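Side-chain contacts in tyrosine--tRNA ligase (Aeropyrum pernix, PDB 2CYA), which probably catalyses the two-step attachment of tyrosine to tRNA(Tyr), activating the amino acid with ATP to tyrosyl-AMP before transferring it to the acceptor end: residues A48-L53 with E332-V337; K60-A65 with L178-G183; I91-R96 with E356-K361; V197-K200 with K204-V207. All coordinates share one frame; numbering follows the deposited sequence.

Interaction 1: A48-L53 with E332-V337. With SO4 (sulfate ion), chain C.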
loop_
_atom_site.group_PDB
_atom_site.type_symbol
_atom_site.label_atom_id
_atom_site.label_comp_id
_atom_site.label_asym_id
_atom_site.label_seq_id
_atom_site.Cartn_x
_atom_site.Cartn_y
_atom_site.Cartn_z
ATOM N N ALA A 48 -27.895 6.013 -2.264
ATOM C CA ALA A 48 -28.092 5.078 -3.354
ATOM C C ALA A 48 -29.065 5.618 -4.413
ATOM O O ALA A 48 -30.104 6.190 -4.086
ATOM C CB ALA A 48 -28.607 3.768 -2.811
ATOM N N HIS A 49 -28.709 5.455 -5.681
ATOM C CA HIS A 49 -29.599 5.872 -6.750
ATOM C C HIS A 49 -30.027 4.585 -7.465
ATOM O O HIS A 49 -29.493 3.514 -7.187
ATOM C CB HIS A 49 -28.914 6.874 -7.685
ATOM C CG HIS A 49 -27.640 6.381 -8.286
ATOM N ND1 HIS A 49 -27.606 5.438 -9.290
ATOM C CD2 HIS A 49 -26.352 6.734 -8.056
ATOM C CE1 HIS A 49 -26.352 5.233 -9.656
ATOM N NE2 HIS A 49 -25.571 6.007 -8.924
ATOM N N ILE A 50 -30.974 4.671 -8.385
ATOM C CA ILE A 50 -31.481 3.452 -8.997
ATOM C C ILE A 50 -30.485 2.607 -9.769
ATOM O O ILE A 50 -30.726 1.422 -9.991
ATOM C CB ILE A 50 -32.700 3.762 -9.881
ATOM C CG1 ILE A 50 -32.317 4.738 -11.017
ATOM C CG2 ILE A 50 -33.808 4.348 -9.001
ATOM C CD1 ILE A 50 -33.461 4.974 -12.003
ATOM N N GLY A 51 -29.358 3.203 -10.156
ATOM C CA GLY A 51 -28.365 2.462 -10.907
ATOM C C GLY A 51 -27.813 1.292 -10.134
ATOM O O GLY A 51 -27.476 0.249 -10.701
ATOM N N TRP A 52 -27.726 1.463 -8.822
ATOM C CA TRP A 52 -27.197 0.423 -7.951
ATOM C C TRP A 52 -28.148 -0.759 -7.851
ATOM O O TRP A 52 -27.722 -1.869 -7.506
ATOM C CB TRP A 52 -26.932 0.987 -6.550
ATOM C CG TRP A 52 -25.818 2.003 -6.503
ATOM C CD1 TRP A 52 -25.104 2.501 -7.572
ATOM C CD2 TRP A 52 -25.326 2.686 -5.343
ATOM N NE1 TRP A 52 -24.209 3.457 -7.142
ATOM C CE2 TRP A 52 -24.325 3.593 -5.780
ATOM C CE3 TRP A 52 -25.631 2.625 -3.977
ATOM C CZ2 TRP A 52 -23.633 4.432 -4.892
ATOM C CZ3 TRP A 52 -24.939 3.461 -3.093
ATOM C CH2 TRP A 52 -23.953 4.353 -3.559
ATOM N N LEU A 53 -29.428 -0.531 -8.156
ATOM C CA LEU A 53 -30.414 -1.612 -8.071
ATOM C C LEU A 53 -30.020 -2.744 -9.027
ATOM O O LEU A 53 -30.229 -3.923 -8.728
ATOM C CB LEU A 53 -31.828 -1.090 -8.392
ATOM C CG LEU A 53 -32.550 -0.194 -7.359
ATOM C CD1 LEU A 53 -33.891 0.272 -7.919
ATOM C CD2 LEU A 53 -32.777 -0.968 -6.045
ATOM N N GLU A 332 -43.907 6.307 -14.074
ATOM C CA GLU A 332 -44.915 5.759 -13.182
ATOM C C GLU A 332 -44.526 4.386 -12.623
ATOM O O GLU A 332 -44.758 4.125 -11.437
ATOM C CB GLU A 332 -46.287 5.731 -13.884
ATOM C CG GLU A 332 -46.805 7.145 -14.297
ATOM C CD GLU A 332 -46.947 8.095 -13.106
ATOM O OE1 GLU A 332 -47.580 7.694 -12.096
ATOM O OE2 GLU A 332 -46.432 9.239 -13.176
ATOM N N SER A 333 -43.931 3.514 -13.440
ATOM C CA SER A 333 -43.492 2.202 -12.941
ATOM C C SER A 333 -42.309 2.347 -11.955
ATOM O O SER A 333 -42.219 1.639 -10.951
ATOM C CB SER A 333 -43.063 1.306 -14.095
ATOM O OG SER A 333 -44.116 1.167 -15.020
ATOM N N LEU A 334 -41.405 3.269 -12.246
ATOM C CA LEU A 334 -40.241 3.495 -11.390
ATOM C C LEU A 334 -40.714 3.942 -10.016
ATOM O O LEU A 334 -40.142 3.585 -8.991
ATOM C CB LEU A 334 -39.361 4.576 -12.008
ATOM C CG LEU A 334 -37.908 4.645 -11.588
ATOM C CD1 LEU A 334 -37.280 3.250 -11.658
ATOM C CD2 LEU A 334 -37.190 5.639 -12.534
ATOM N N ILE A 335 -41.761 4.751 -10.008
ATOM C CA ILE A 335 -42.335 5.213 -8.770
ATOM C C ILE A 335 -42.773 4.009 -7.918
ATOM O O ILE A 335 -42.535 3.992 -6.714
ATOM C CB ILE A 335 -43.527 6.140 -9.054
ATOM C CG1 ILE A 335 -42.989 7.520 -9.487
ATOM C CG2 ILE A 335 -44.441 6.201 -7.834
ATOM C CD1 ILE A 335 -44.044 8.502 -9.967
ATOM N N GLU A 336 -43.386 2.997 -8.537
ATOM C CA GLU A 336 -43.810 1.828 -7.772
ATOM C C GLU A 336 -42.609 1.067 -7.221
ATOM O O GLU A 336 -42.656 0.539 -6.103
ATOM C CB GLU A 336 -44.656 0.875 -8.624
ATOM C CG GLU A 336 -45.976 1.457 -9.121
ATOM C CD GLU A 336 -46.783 2.134 -8.020
ATOM O OE1 GLU A 336 -46.865 1.576 -6.898
ATOM O OE2 GLU A 336 -47.344 3.224 -8.284
ATOM N N VAL A 337 -41.535 1.000 -7.998
ATOM C CA VAL A 337 -40.346 0.304 -7.537
ATOM C C VAL A 337 -39.710 1.051 -6.372
ATOM O O VAL A 337 -39.277 0.445 -5.391
ATOM C CB VAL A 337 -39.286 0.166 -8.663
ATOM C CG1 VAL A 337 -37.987 -0.384 -8.077
ATOM C CG2 VAL A 337 -39.806 -0.793 -9.782
HETATM S S SO4 C . -21.633 5.994 -8.308
HETATM O O1 SO4 C . -22.010 5.439 -9.683
HETATM O O2 SO4 C . -20.745 4.953 -7.629
HETATM O O3 SO4 C . -20.832 7.146 -8.525
HETATM O O4 SO4 C . -22.844 5.986 -7.567
#

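Interaction 2: K60-A65 with L178-G183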
loop_
_atom_site.group_PDB
_atom_site.type_symbol
_atom_site.label_atom_id
_atom_site.label_comp_id
_atom_site.label_asym_id
_atom_site.label_seq_id
_atom_site.Cartn_x
_atom_site.Cartn_y
_atom_site.Cartn_z
ATOM N N LYS A 60 -28.984 -10.788 -5.764
ATOM C CA LYS A 60 -30.114 -11.688 -5.526
ATOM C C LYS A 60 -30.004 -12.923 -6.422
ATOM O O LYS A 60 -30.183 -14.035 -5.939
ATOM C CB LYS A 60 -31.449 -10.986 -5.797
ATOM C CG LYS A 60 -32.651 -11.927 -5.630
ATOM C CD LYS A 60 -33.980 -11.166 -5.594
ATOM C CE LYS A 60 -35.167 -12.135 -5.511
ATOM N NZ LYS A 60 -36.417 -11.493 -4.992
ATOM N N ASP A 61 -29.700 -12.736 -7.712
ATOM C CA ASP A 61 -29.563 -13.872 -8.629
ATOM C C ASP A 61 -28.446 -14.845 -8.196
ATOM O O ASP A 61 -28.655 -16.059 -8.165
ATOM C CB ASP A 61 -29.259 -13.422 -10.070
ATOM C CG ASP A 61 -30.435 -12.715 -10.750
ATOM O OD1 ASP A 61 -31.550 -12.760 -10.214
ATOM O OD2 ASP A 61 -30.239 -12.114 -11.836
ATOM N N LEU A 62 -27.257 -14.324 -7.886
ATOM C CA LEU A 62 -26.148 -15.186 -7.466
ATOM C C LEU A 62 -26.495 -15.993 -6.231
ATOM O O LEU A 62 -26.205 -17.188 -6.168
ATOM C CB LEU A 62 -24.875 -14.372 -7.215
ATOM C CG LEU A 62 -23.969 -14.305 -8.441
ATOM C CD1 LEU A 62 -24.700 -13.609 -9.584
ATOM C CD2 LEU A 62 -22.693 -13.558 -8.099
ATOM N N VAL A 63 -27.122 -15.348 -5.254
ATOM C CA VAL A 63 -27.517 -16.046 -4.032
ATOM C C VAL A 63 -28.500 -17.191 -4.335
ATOM O O VAL A 63 -28.378 -18.280 -3.780
ATOM C CB VAL A 63 -28.200 -15.083 -3.027
ATOM C CG1 VAL A 63 -28.881 -15.880 -1.900
ATOM C CG2 VAL A 63 -27.170 -14.121 -2.446
ATOM N N GLU A 64 -29.473 -16.944 -5.209
ATOM C CA GLU A 64 -30.463 -17.976 -5.535
ATOM C C GLU A 64 -29.839 -19.049 -6.410
ATOM O O GLU A 64 -30.393 -20.135 -6.557
ATOM C CB GLU A 64 -31.701 -17.357 -6.221
ATOM C CG GLU A 64 -32.394 -16.284 -5.360
ATOM C CD GLU A 64 -33.641 -15.667 -6.004
ATOM O OE1 GLU A 64 -33.715 -15.554 -7.254
ATOM O OE2 GLU A 64 -34.544 -15.269 -5.239
ATOM N N ALA A 65 -28.676 -18.755 -6.973
ATOM C CA ALA A 65 -27.978 -19.722 -7.810
ATOM C C ALA A 65 -26.987 -20.552 -6.979
ATOM O O ALA A 65 -26.162 -21.290 -7.521
ATOM C CB ALA A 65 -27.265 -19.005 -8.949
ATOM N N LEU A 178 -12.296 -15.729 -3.190
ATOM C CA LEU A 178 -13.401 -15.761 -4.132
ATOM C C LEU A 178 -13.195 -16.485 -5.460
ATOM O O LEU A 178 -12.102 -16.454 -6.054
ATOM C CB LEU A 178 -13.828 -14.331 -4.444
ATOM C CG LEU A 178 -14.172 -13.446 -3.256
ATOM C CD1 LEU A 178 -14.467 -12.045 -3.816
ATOM C CD2 LEU A 178 -15.381 -14.014 -2.454
ATOM N N ASP A 179 -14.273 -17.118 -5.926
ATOM C CA ASP A 179 -14.274 -17.793 -7.228
ATOM C C ASP A 179 -14.879 -16.818 -8.241
ATOM O O ASP A 179 -14.632 -16.926 -9.446
ATOM C CB ASP A 179 -15.144 -19.049 -7.172
ATOM C CG ASP A 179 -14.637 -20.039 -6.184
ATOM O OD1 ASP A 179 -13.586 -20.641 -6.452
ATOM O OD2 ASP A 179 -15.269 -20.194 -5.132
ATOM N N ILE A 180 -15.673 -15.872 -7.736
ATOM C CA ILE A 180 -16.358 -14.885 -8.575
ATOM C C ILE A 180 -16.349 -13.450 -8.048
ATOM O O ILE A 180 -16.591 -13.199 -6.875
ATOM C CB ILE A 180 -17.854 -15.238 -8.757
ATOM C CG1 ILE A 180 -18.029 -16.597 -9.434
ATOM C CG2 ILE A 180 -18.528 -14.161 -9.587
ATOM C CD1 ILE A 180 -19.474 -17.080 -9.380
ATOM N N ALA A 181 -16.133 -12.512 -8.954
ATOM C CA ALA A 181 -16.132 -11.098 -8.632
ATOM C C ALA A 181 -17.240 -10.428 -9.456
ATOM O O ALA A 181 -17.146 -10.343 -10.678
ATOM C CB ALA A 181 -14.775 -10.482 -8.986
ATOM N N LEU A 182 -18.298 -9.979 -8.793
ATOM C CA LEU A 182 -19.378 -9.289 -9.481
ATOM C C LEU A 182 -19.111 -7.792 -9.366
ATOM O O LEU A 182 -18.588 -7.326 -8.356
ATOM C CB LEU A 182 -20.718 -9.609 -8.815
ATOM C CG LEU A 182 -21.930 -8.780 -9.252
ATOM C CD1 LEU A 182 -22.338 -9.221 -10.652
ATOM C CD2 LEU A 182 -23.100 -8.978 -8.272
ATOM N N GLY A 183 -19.466 -7.040 -10.397
ATOM C CA GLY A 183 -19.279 -5.609 -10.346
ATOM C C GLY A 183 -19.745 -4.950 -11.625
ATOM O O GLY A 183 -20.021 -5.624 -12.623
#

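Interaction 3: I91-R96 with E356-K361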
loop_
_atom_site.group_PDB
_atom_site.type_symbol
_atom_site.label_atom_id
_atom_site.label_comp_id
_atom_site.label_asym_id
_atom_site.label_seq_id
_atom_site.Cartn_x
_atom_site.Cartn_y
_atom_site.Cartn_z
ATOM N N ILE A 91 -19.560 7.811 5.302
ATOM C CA ILE A 91 -19.382 6.696 4.386
ATOM C C ILE A 91 -20.044 5.456 4.986
ATOM O O ILE A 91 -20.707 4.701 4.278
ATOM C CB ILE A 91 -17.896 6.421 4.129
ATOM C CG1 ILE A 91 -17.299 7.586 3.344
ATOM C CG2 ILE A 91 -17.720 5.082 3.389
ATOM C CD1 ILE A 91 -15.805 7.436 3.059
ATOM N N ARG A 92 -19.876 5.269 6.291
ATOM C CA ARG A 92 -20.470 4.133 6.986
ATOM C C ARG A 92 -21.984 4.259 6.947
ATOM O O ARG A 92 -22.694 3.267 6.792
ATOM C CB ARG A 92 -20.027 4.097 8.452
ATOM C CG ARG A 92 -19.381 2.775 8.877
ATOM C CD ARG A 92 -17.882 2.929 9.086
ATOM N NE ARG A 92 -17.602 4.011 10.035
ATOM C CZ ARG A 92 -16.382 4.417 10.387
ATOM N NH1 ARG A 92 -15.306 3.829 9.868
ATOM N NH2 ARG A 92 -16.249 5.420 11.252
ATOM N N ALA A 93 -22.460 5.492 7.098
ATOM C CA ALA A 93 -23.885 5.768 7.093
ATOM C C ALA A 93 -24.468 5.424 5.735
ATOM O O ALA A 93 -25.558 4.884 5.660
ATOM C CB ALA A 93 -24.139 7.225 7.421
ATOM N N ALA A 94 -23.736 5.729 4.665
ATOM C CA ALA A 94 -24.212 5.417 3.325
ATOM C C ALA A 94 -24.339 3.896 3.168
ATOM O O ALA A 94 -25.243 3.416 2.486
ATOM C CB ALA A 94 -23.257 6.003 2.253
ATOM N N ALA A 95 -23.447 3.147 3.820
ATOM C CA ALA A 95 -23.470 1.677 3.767
ATOM C C ALA A 95 -24.667 1.099 4.537
ATOM O O ALA A 95 -25.261 0.094 4.119
ATOM C CB ALA A 95 -22.159 1.100 4.326
ATOM N N ARG A 96 -25.021 1.711 5.667
ATOM C CA ARG A 96 -26.175 1.216 6.426
ATOM C C ARG A 96 -27.439 1.413 5.580
ATOM O O ARG A 96 -28.345 0.595 5.599
ATOM C CB ARG A 96 -26.338 1.964 7.745
ATOM C CG ARG A 96 -25.201 1.766 8.719
ATOM C CD ARG A 96 -25.679 2.099 10.132
ATOM N NE ARG A 96 -26.006 3.514 10.285
ATOM C CZ ARG A 96 -25.102 4.480 10.424
ATOM N NH1 ARG A 96 -23.800 4.187 10.436
ATOM N NH2 ARG A 96 -25.503 5.743 10.544
ATOM N N GLU A 356 -29.838 12.566 6.204
ATOM C CA GLU A 356 -29.704 14.017 6.245
ATOM C C GLU A 356 -28.248 14.435 6.492
ATOM O O GLU A 356 -27.756 15.385 5.884
ATOM C CB GLU A 356 -30.687 14.581 7.293
ATOM C CG GLU A 356 -32.126 14.065 7.019
ATOM C CD GLU A 356 -33.220 14.683 7.879
ATOM O OE1 GLU A 356 -33.099 14.669 9.124
ATOM O OE2 GLU A 356 -34.221 15.163 7.292
ATOM N N ALA A 357 -27.541 13.719 7.353
ATOM C CA ALA A 357 -26.136 14.050 7.578
ATOM C C ALA A 357 -25.431 13.908 6.230
ATOM O O ALA A 357 -24.685 14.798 5.809
ATOM C CB ALA A 357 -25.515 13.105 8.608
ATOM N N ILE A 358 -25.692 12.801 5.535
ATOM C CA ILE A 358 -25.071 12.568 4.235
ATOM C C ILE A 358 -25.371 13.676 3.228
ATOM O O ILE A 358 -24.477 14.144 2.521
ATOM C CB ILE A 358 -25.528 11.231 3.606
ATOM C CG1 ILE A 358 -25.025 10.055 4.440
ATOM C CG2 ILE A 358 -25.008 11.126 2.172
ATOM C CD1 ILE A 358 -25.410 8.719 3.875
ATOM N N GLU A 359 -26.629 14.086 3.141
ATOM C CA GLU A 359 -26.985 15.126 2.188
ATOM C C GLU A 359 -26.429 16.474 2.653
ATOM O O GLU A 359 -26.460 17.460 1.918
ATOM C CB GLU A 359 -28.510 15.175 2.006
ATOM C CG GLU A 359 -29.106 13.848 1.526
ATOM C CD GLU A 359 -30.619 13.901 1.303
ATOM O OE1 GLU A 359 -31.334 14.526 2.119
ATOM O OE2 GLU A 359 -31.098 13.296 0.316
ATOM N N GLY A 360 -25.901 16.501 3.874
ATOM C CA GLY A 360 -25.315 17.723 4.399
ATOM C C GLY A 360 -24.025 18.070 3.664
ATOM O O GLY A 360 -23.879 19.185 3.148
ATOM N N LYS A 361 -23.089 17.118 3.614
ATOM C CA LYS A 361 -21.811 17.325 2.933
ATOM C C LYS A 361 -21.977 17.311 1.419
ATOM O O LYS A 361 -21.578 18.315 0.783
ATOM C CB LYS A 361 -20.779 16.259 3.343
ATOM C CG LYS A 361 -20.041 16.566 4.650
ATOM C CD LYS A 361 -18.789 15.696 4.842
ATOM C CE LYS A 361 -17.668 16.041 3.863
ATOM N NZ LYS A 361 -17.046 17.380 4.114
#

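Interaction 4: V197-K200 with K204-V207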
loop_
_atom_site.group_PDB
_atom_site.type_symbol
_atom_site.label_atom_id
_atom_site.label_comp_id
_atom_site.label_asym_id
_atom_site.label_seq_id
_atom_site.Cartn_x
_atom_site.Cartn_y
_atom_site.Cartn_z
ATOM N N VAL A 197 -3.006 -11.846 -12.379
ATOM C CA VAL A 197 -2.082 -12.045 -11.283
ATOM C C VAL A 197 -2.317 -13.270 -10.415
ATOM O O VAL A 197 -1.383 -13.787 -9.796
ATOM C CB VAL A 197 -2.096 -10.749 -10.414
ATOM C CG1 VAL A 197 -1.779 -11.047 -8.967
ATOM C CG2 VAL A 197 -1.118 -9.757 -10.998
ATOM N N ALA A 198 -3.554 -13.746 -10.385
ATOM C CA ALA A 198 -3.935 -14.883 -9.549
ATOM C C ALA A 198 -3.022 -16.123 -9.562
ATOM O O ALA A 198 -2.631 -16.616 -8.505
ATOM C CB ALA A 198 -5.375 -15.297 -9.881
ATOM N N GLU A 199 -2.700 -16.640 -10.742
ATOM C CA GLU A 199 -1.866 -17.848 -10.815
ATOM C C GLU A 199 -0.436 -17.598 -10.313
ATOM O O GLU A 199 0.141 -18.441 -9.631
ATOM C CB GLU A 199 -1.898 -18.430 -12.242
ATOM C CG GLU A 199 -3.280 -19.009 -12.586
ATOM C CD GLU A 199 -3.421 -19.514 -14.025
ATOM O OE1 GLU A 199 -2.420 -19.534 -14.781
ATOM O OE2 GLU A 199 -4.553 -19.904 -14.393
ATOM N N LYS A 200 0.107 -16.427 -10.601
ATOM C CA LYS A 200 1.448 -16.088 -10.123
ATOM C C LYS A 200 1.537 -16.136 -8.597
ATOM O O LYS A 200 2.568 -16.512 -8.052
ATOM C CB LYS A 200 1.847 -14.697 -10.608
ATOM C CG LYS A 200 2.074 -14.646 -12.092
ATOM C CD LYS A 200 2.276 -13.222 -12.569
ATOM C CE LYS A 200 2.436 -13.204 -14.069
ATOM N NZ LYS A 200 2.528 -11.816 -14.591
ATOM N N LYS A 204 -6.852 -18.136 -6.421
ATOM C CA LYS A 204 -7.891 -18.482 -7.392
ATOM C C LYS A 204 -8.109 -17.361 -8.418
ATOM O O LYS A 204 -8.271 -16.190 -8.050
ATOM C CB LYS A 204 -9.227 -18.736 -6.687
ATOM C CG LYS A 204 -9.294 -19.926 -5.732
ATOM C CD LYS A 204 -10.630 -19.850 -4.979
ATOM C CE LYS A 204 -10.873 -21.017 -4.054
ATOM N NZ LYS A 204 -12.139 -20.766 -3.289
ATOM N N LYS A 205 -8.100 -17.730 -9.697
ATOM C CA LYS A 205 -8.334 -16.794 -10.797
ATOM C C LYS A 205 -9.858 -16.634 -10.794
ATOM O O LYS A 205 -10.585 -17.563 -11.144
ATOM C CB LYS A 205 -7.872 -17.422 -12.104
ATOM C CG LYS A 205 -7.855 -16.504 -13.291
ATOM C CD LYS A 205 -7.466 -17.294 -14.526
ATOM C CE LYS A 205 -7.273 -16.387 -15.706
ATOM N NZ LYS A 205 -6.738 -17.152 -16.857
ATOM N N PRO A 206 -10.357 -15.451 -10.405
ATOM C CA PRO A 206 -11.799 -15.236 -10.353
ATOM C C PRO A 206 -12.509 -15.030 -11.667
ATOM O O PRO A 206 -11.982 -14.386 -12.586
ATOM C CB PRO A 206 -11.922 -13.986 -9.480
ATOM C CG PRO A 206 -10.743 -13.157 -9.997
ATOM C CD PRO A 206 -9.625 -14.208 -10.077
ATOM N N VAL A 207 -13.728 -15.560 -11.735
ATOM C CA VAL A 207 -14.589 -15.352 -12.892
ATOM C C VAL A 207 -15.163 -13.940 -12.653
ATOM O O VAL A 207 -15.736 -13.684 -11.594
ATOM C CB VAL A 207 -15.769 -16.345 -12.900
ATOM C CG1 VAL A 207 -16.853 -15.838 -13.847
ATOM C CG2 VAL A 207 -15.283 -17.757 -13.311
HETATM O O HOH W 1 -4.632 -18.891 -17.007
#

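Interaction 1: A48-L53 with E332-V337
The HIGH-type signature of class I aminoacyl-tRNA synthetases, here His49-Ile50-Gly51-Trp52, is backed by helix 323-346, where Ile50 and Leu53 meet Leu334 and Val337. It lies at the start of helix 51-64 in the Rossmann-type catalytic domain. Ile50 and Leu334 meet end-on, CD1 of Ile50 lying 3.8 Å from CD2 of Leu334. One turn on, Leu53 and Val337 pass side by side, pointing opposite ways, with Leu53 CD1 4.2 Å from Val337 CG1. The contact is wholly apolar and small, and Ile283 and Ile279 of helix 275-284 also pack on Ile50.

The polar side of the signature faces a sulfate ion, probably from the crystallisation liquor. His49 and Trp52, both inferred to bind ATP, converge on one sulfate oxygen, O4, which sits at the edge of both rings and near their planes. Lys241 of the KMSKS motif also binds the ion, consistent with a site that takes a phosphate of the nucleotide. His49 CG stands between the backbone N and the carbonyl carbon (chi1 56°), which turns ND1 back to accept from Gly51 N at 3.0 Å, a cap on the incoming helix. With an alanine here, Gly51 N would probably be left without its capping acceptor and the anion with one donor fewer. Both bonds to the sulfate are bent. His49 NE2 donates to O4 over 3.0 Å at 136°. Trp52 NE1 reaches the same O4 over 2.9 Å, at 130°.

Interaction 2: K60-A65 with L178-G183
Leu62 has the most surface buried in this contact, and its CD2 methyl reaches both partners on the strand, Ile180 and Leu182. The methyl lies 4.5 Å from CG2 of Ile180 and at the same 4.5 Å from CB of Leu182, so that it bridges two residues whose CB atoms both point toward the helix. At these lengths the touch is light. On Leu182 it is the root of the side chain that comes closest, but the CD2 branch runs back toward the helix too, 4.6 Å from CD2 of Leu62.

Helix 51-64 is the crossover helix of the beta-alpha-beta unit that joins parallel strands 37-42 and 68-73 of the Rossmann-type nucleotide-binding fold. Strand 180-184 lies next to 37-42 on its other side, and Leu62 therefore reaches across the face of the sheet to the strand beyond its own unit. Phe69 of strand 68-73 touches both Leu62 and Leu182, while Ile13 of helix 5-14 also packs on Leu62.

On Ile180 the branch that meets the helix is CG2, placed anti to the backbone N while CG1 takes a chi1 of -61°. Ala181, between the two, points away from helix 51-64. The side chain of Leu182 comes within about 6 Å of that of Tyr39, predicted to bind tyrosine.

Interaction 3: I91-R96 with E356-K361
Helices 88-104 and 349-360 come together most closely at Ala94 and Ile358, whose CA atoms are 7.3 Å apart, a short approach consistent with the small residues Ala93 and Ala94 on one side. Ile358 carries the whole contact from the C-terminal helix. Its CD1 end presses against the backbone of helix 88-104 where Ala93 passes into Ala94, 3.5 Å from Ala94 N and 3.6 Å from Ala94 CA. The two alanine methyls flank the same end: CB of Ala94 lies 3.8 Å from Ile358 CD1, and CB of Ala93 lies 4.1 Å from it. Ile358 CG1 is anti to the carbonyl carbon (chi1 -66°) and the chain is extended beyond it (chi2 -179°), which carries CD1 straight out from its own helix. Ala93 CB points toward the C-terminal helix, whereas Ala94 offers its methyl obliquely.

Beside this apolar patch, the side chain of Arg96 folds back over its own helix: Ala93 CA lies 3.5 Å above the plane of the Arg96 guanidinium group, displaced toward the edge of that face.

Ile97 of helix 88-104 and Leu84 of the preceding loop also pack on Ile358, and Ala354, one turn earlier in helix 349-360, touches Ala93 and Arg96. Helix 88-104 belongs to the connection between parallel strands 68-73 and 113-116. Its Ile91 rests on helix 75-80 and on Pro44, the latter in the loop that follows strand 37-42, while helix 349-360 packs against it as the last helix of the modelled chain.

Interaction 4: V197-K200 with K204-V207
The carboxylate of Glu199 has its two neighbours from the other segment and the solvent on the same side of its plane. Lys205 CD stands well above that plane, 3.9 Å from OE2, while a water molecule, tilted out of the plane, donates to OE2 at 2.8 Å. The same water accepts from Lys205 NZ at 2.7 Å. It thus bridges two opposite charges that stay beyond salt-bridge range, with Glu199 OE2 4.3 Å from Lys205 NZ. Both side chains are extended past CG and cross obliquely; with Lys205 CG anti to the backbone N (chi1 -171°) the extended lysine carries NZ out to the water, on the exposed side of the turn.

Beneath this polar bridge Ala198 fills the inner side. Its CB lies only 3.4 Å from Lys205 CA, tighter than usual for two carbons, and 3.5 Å from Lys204 O. The ring of Pro206 offers its CD corner to the same methyl at 4.4 Å. Phe174 of helix 161-175 packs on Ala198 and Ile173 on Pro206. This is the turn by which helix 188-198 runs into strand 207-211, closing the beta-alpha-beta crossover from the neighbouring parallel strand 180-184 of the Rossmann-type sheet.

From the N terminus, residues 48-53, 60-65 and 91-96 open interactions 1, 2 and 3 in turn, the first two on the single helix 51-64. Interaction 2 closes first, at 178-183, followed by the short loop of interaction 4; both fall within the span of interaction 1, which closes at 332-337. Interaction 3 closes last, at 356-361, so it crosses interactions 1 and 2 and encloses interaction 4. Interactions 2 and 4 touch: strand pairing probably hydrogen-bonds Asp179 O to Val207 N at 2.8 Å. These two join helices of the Rossmann-type fold to its sheet and to the turn leading into strand 207-211, whereas interactions 1 and 3 set helices 323-346 and 349-360 against the start of helix 51-64 and helix 88-104.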